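Local coordinates for amyloid beta A4 protein-binding family B member 1 (Homo sapiens, PDB 2HO2), which probably acts as an adaptor protein, its WW domain recognising polyproline sequences such as that of the hMena peptide, at residues Ala6-Val11 / Tyr19-Thr24. Numbering follows the deposited sequence. Where two conformers were deposited one is given.
Sequences AGWMRV and YWHIPT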
ATOM      1  N   ALA A   6      -1.954  -7.776   8.788  1.00 20.11           N
ATOM      2  CA  ALA A   6      -3.297  -7.318   8.750  1.00 20.47           C
ATOM      3  C   ALA A   6      -3.345  -5.830   8.430  1.00 19.17           C
ATOM      4  O   ALA A   6      -2.591  -5.000   8.965  1.00 21.91           O
ATOM      5  CB  ALA A   6      -3.966  -7.602  10.131  1.00 22.15           C
ATOM      6  N   GLY A   7      -4.249  -5.488   7.538  1.00 18.60           N
ATOM      7  CA  GLY A   7      -4.472  -4.102   7.154  1.00 17.80           C
ATOM      8  C   GLY A   7      -3.720  -3.613   5.937  1.00 16.92           C
ATOM      9  O   GLY A   7      -4.051  -2.572   5.469  1.00 17.86           O
ATOM     10  N   TRP A   8      -2.716  -4.355   5.481  1.00 16.20           N
ATOM     11  CA  TRP A   8      -1.868  -3.902   4.376  1.00 15.62           C
ATOM     12  C   TRP A   8      -2.277  -4.544   3.077  1.00 16.05           C
ATOM     13  O   TRP A   8      -2.597  -5.735   2.995  1.00 18.59           O
ATOM     14  CB  TRP A   8      -0.417  -4.247   4.691  1.00 14.34           C
ATOM     15  CG  TRP A   8       0.207  -3.437   5.727  1.00 14.18           C
ATOM     16  CD1 TRP A   8       0.377  -3.757   7.057  1.00 15.12           C
ATOM     17  CD2 TRP A   8       0.851  -2.191   5.556  1.00 12.86           C
ATOM     18  NE1 TRP A   8       1.064  -2.785   7.708  1.00 15.05           N
ATOM     19  CE2 TRP A   8       1.398  -1.816   6.799  1.00 13.37           C
ATOM     20  CE3 TRP A   8       1.060  -1.346   4.453  1.00 13.06           C
ATOM     21  CZ2 TRP A   8       2.090  -0.654   6.970  1.00 13.56           C
ATOM     22  CZ3 TRP A   8       1.760  -0.152   4.642  1.00 13.01           C
ATOM     23  CH2 TRP A   8       2.276   0.160   5.888  1.00 14.31           C
ATOM     24  N   MET A   9      -2.163  -3.748   2.018  1.00 16.04           N
ATOM     25  CA  MET A   9      -2.289  -4.248   0.656  0.50 17.50           C
ATOM     26  C   MET A   9      -1.188  -3.704  -0.220  1.00 15.13           C
ATOM     27  O   MET A   9      -0.649  -2.625  -0.067  1.00 14.54           O
ATOM     28  CB  MET A   9      -3.632  -3.900   0.012  0.50 18.77           C
ATOM     29  CG  MET A   9      -4.830  -4.210   0.853  0.50 20.59           C
ATOM     30  SD  MET A   9      -6.420  -4.374   0.015  0.50 22.94           S
ATOM     31  CE  MET A   9      -7.305  -5.280   1.283  0.50 21.20           C
ATOM     32  N   ARG A  10      -0.837  -4.522  -1.163  1.00 16.45           N
ATOM     33  CA  ARG A  10       0.115  -4.195  -2.195  1.00 16.00           C
ATOM     34  C   ARG A  10      -0.569  -3.460  -3.355  1.00 15.24           C
ATOM     35  O   ARG A  10      -1.596  -3.882  -3.860  1.00 17.69           O
ATOM     36  CB  ARG A  10       0.726  -5.537  -2.699  1.00 19.35           C
ATOM     37  CG  ARG A  10       1.987  -5.508  -3.259  1.00 22.01           C
ATOM     38  CD  ARG A  10       2.413  -7.002  -3.577  1.00 22.29           C
ATOM     39  NE  ARG A  10       3.158  -7.703  -2.515  1.00 25.00           N
ATOM     40  CZ  ARG A  10       2.693  -8.658  -1.715  1.00 25.20           C
ATOM     41  NH1 ARG A  10       1.429  -9.094  -1.735  1.00 26.72           N
ATOM     42  NH2 ARG A  10       3.515  -9.164  -0.820  1.00 28.38           N
ATOM     43  N   VAL A  11       0.009  -2.342  -3.758  1.00 15.45           N
ATOM     44  CA  VAL A  11      -0.483  -1.504  -4.860  1.00 16.03           C
ATOM     45  C   VAL A  11       0.571  -1.481  -5.946  1.00 16.81           C
ATOM     46  O   VAL A  11       1.719  -1.219  -5.678  1.00 14.86           O
ATOM     47  CB  VAL A  11      -0.803  -0.073  -4.363  1.00 15.37           C
ATOM     48  CG1 VAL A  11      -1.370   0.748  -5.491  1.00 17.53           C
ATOM     49  CG2 VAL A  11      -1.776  -0.157  -3.156  1.00 16.86           C
ATOM     50  N   TYR A  19       3.013  -0.174  -0.802  1.00 11.30           N
ATOM     51  CA  TYR A  19       2.137  -0.760   0.211  1.00 11.81           C
ATOM     52  C   TYR A  19       1.250   0.292   0.836  1.00 11.33           C
ATOM     53  O   TYR A  19       1.697   1.398   1.126  1.00 12.28           O
ATOM     54  CB  TYR A  19       2.965  -1.478   1.257  1.00 12.35           C
ATOM     55  CG  TYR A  19       3.870  -2.507   0.655  1.00 14.26           C
ATOM     56  CD1 TYR A  19       3.442  -3.781   0.398  1.00 15.32           C
ATOM     57  CD2 TYR A  19       5.154  -2.171   0.232  1.00 13.88           C
ATOM     58  CE1 TYR A  19       4.254  -4.681  -0.238  1.00 16.48           C
ATOM     59  CE2 TYR A  19       5.959  -3.089  -0.443  1.00 16.04           C
ATOM     60  CZ  TYR A  19       5.512  -4.339  -0.661  1.00 17.20           C
ATOM     61  OH  TYR A  19       6.320  -5.278  -1.268  1.00 22.44           O
ATOM     62  N   TRP A  20       0.000  -0.079   1.049  1.00 12.21           N
ATOM     63  CA  TRP A  20      -1.044   0.767   1.608  1.00 11.85           C
ATOM     64  C   TRP A  20      -1.636   0.135   2.850  1.00 12.38           C
ATOM     65  O   TRP A  20      -2.091  -1.038   2.818  1.00 12.35           O
ATOM     66  CB  TRP A  20      -2.128   0.943   0.538  1.00 12.51           C
ATOM     67  CG  TRP A  20      -3.386   1.632   0.958  1.00 13.22           C
ATOM     68  CD1 TRP A  20      -3.601   2.530   1.957  1.00 13.98           C
ATOM     69  CD2 TRP A  20      -4.646   1.381   0.361  1.00 14.96           C
ATOM     70  NE1 TRP A  20      -4.943   2.905   1.969  1.00 15.25           N
ATOM     71  CE2 TRP A  20      -5.602   2.176   1.033  1.00 15.42           C
ATOM     72  CE3 TRP A  20      -5.071   0.526  -0.635  1.00 15.17           C
ATOM     73  CZ2 TRP A  20      -6.959   2.171   0.702  1.00 17.80           C
ATOM     74  CZ3 TRP A  20      -6.443   0.531  -0.962  1.00 17.18           C
ATOM     75  CH2 TRP A  20      -7.336   1.346  -0.300  1.00 17.86           C
ATOM     76  N   HIS A  21      -1.589   0.881   3.944  1.00 11.68           N
ATOM     77  CA  HIS A  21      -2.173   0.414   5.218  1.00 12.91           C
ATOM     78  C   HIS A  21      -3.559   0.993   5.271  1.00 13.92           C
ATOM     79  O   HIS A  21      -3.750   2.178   5.477  1.00 13.94           O
ATOM     80  CB  HIS A  21      -1.345   0.895   6.362  1.00 12.00           C
ATOM     81  CG  HIS A  21      -1.802   0.379   7.686  1.00 12.22           C
ATOM     82  ND1 HIS A  21      -2.290   1.218   8.661  1.00 13.69           N
ATOM     83  CD2 HIS A  21      -1.792  -0.874   8.179  1.00 12.87           C
ATOM     84  CE1 HIS A  21      -2.558   0.482   9.719  1.00 13.67           C
ATOM     85  NE2 HIS A  21      -2.294  -0.796   9.443  1.00 14.71           N
ATOM     86  N   ILE A  22      -4.544   0.140   5.086  1.00 14.20           N
ATOM     87  CA  ILE A  22      -5.937   0.598   4.988  0.50 15.38           C
ATOM     88  C   ILE A  22      -6.431   1.368   6.211  1.00 16.25           C
ATOM     89  O   ILE A  22      -7.068   2.377   6.075  1.00 17.07           O
ATOM     90  CB  ILE A  22      -6.889  -0.578   4.702  0.50 16.23           C
ATOM     91  CG1 ILE A  22      -7.016  -0.756   3.183  0.50 18.58           C
ATOM     92  CG2 ILE A  22      -8.268  -0.355   5.349  0.50 15.20           C
ATOM     93  CD1 ILE A  22      -5.706  -1.178   2.491  0.50 17.99           C
ATOM     94  N   PRO A  23      -6.132   0.903   7.434  1.00 14.89           N
ATOM     95  CA  PRO A  23      -6.709   1.646   8.571  1.00 15.84           C
ATOM     96  C   PRO A  23      -6.252   3.064   8.742  1.00 16.97           C
ATOM     97  O   PRO A  23      -6.946   3.908   9.298  1.00 16.87           O
ATOM     98  CB  PRO A  23      -6.246   0.780   9.780  1.00 15.40           C
ATOM     99  CG  PRO A  23      -6.155  -0.596   9.233  1.00 16.15           C
ATOM    100  CD  PRO A  23      -5.518  -0.361   7.852  1.00 15.19           C
ATOM    101  N   THR A  24      -5.048   3.352   8.307  1.00 14.25           N
ATOM    102  CA  THR A  24      -4.488   4.708   8.471  1.00 14.97           C
ATOM    103  C   THR A  24      -4.411   5.514   7.200  1.00 15.51           C
ATOM    104  O   THR A  24      -4.277   6.746   7.269  1.00 16.92           O
ATOM    105  CB  THR A  24      -3.111   4.636   9.134  1.00 14.16           C
ATOM    106  OG1 THR A  24      -2.204   3.923   8.267  1.00 13.05           O
ATOM    107  CG2 THR A  24      -3.121   4.024  10.537  1.00 15.03           C
TER
HETATM  108  O   HOH W   1       6.087  -7.665  -2.809  1.00 34.38           O
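Trp8 leans across the strand pairing so that its indole lies against His21: His21 CB stands 3.5 Å from the centroid of the six-membered ring, almost on the ring normal, a CH-pi contact. A chi1 of -175° carries the His21 imidazole away from its backbone N and along the indole toward the five-membered ring, the two planes 49° apart, with His21 CD2 3.5 Å from Trp8 NE1. Pro23 CD sits over the centre of one face of the imidazole, and a hydrogen bond of 2.7 Å between His21 ND1 and Thr24 OG1 limits the ring's rotation. Tyr19 CB adds a further apolar contact to Trp8 CE3. Without the indole, as with an alanine here, His21 CB would probably lose its aromatic cover and a gap would open beside Tyr19 CB. On the same side, Arg10 and Tyr19 run alongside each other, and one water joins Arg10 NE to Tyr19 OH; the guanidinium reaches on to a salt bridge with Asp3. Met9 and Trp20 point to the opposite side, where Ile22 CD1 from the following turn reaches over the Trp20 ring in the conformer given. Between the two sides, Met9 and Trp20 form an antiparallel hydrogen-bonded pair, and Ile22 N binds Gly7 O at 2.8 Å. This hairpin of strands 8-12 and 17-21 begins the three-stranded WW sheet: Trp8, the first signature tryptophan, packs with Tyr19 on Pro32, as in WW domains, Val11 and Trp20 touch apolar side chains of the bound peptide, and strand 26-28 flanks strand 17-21.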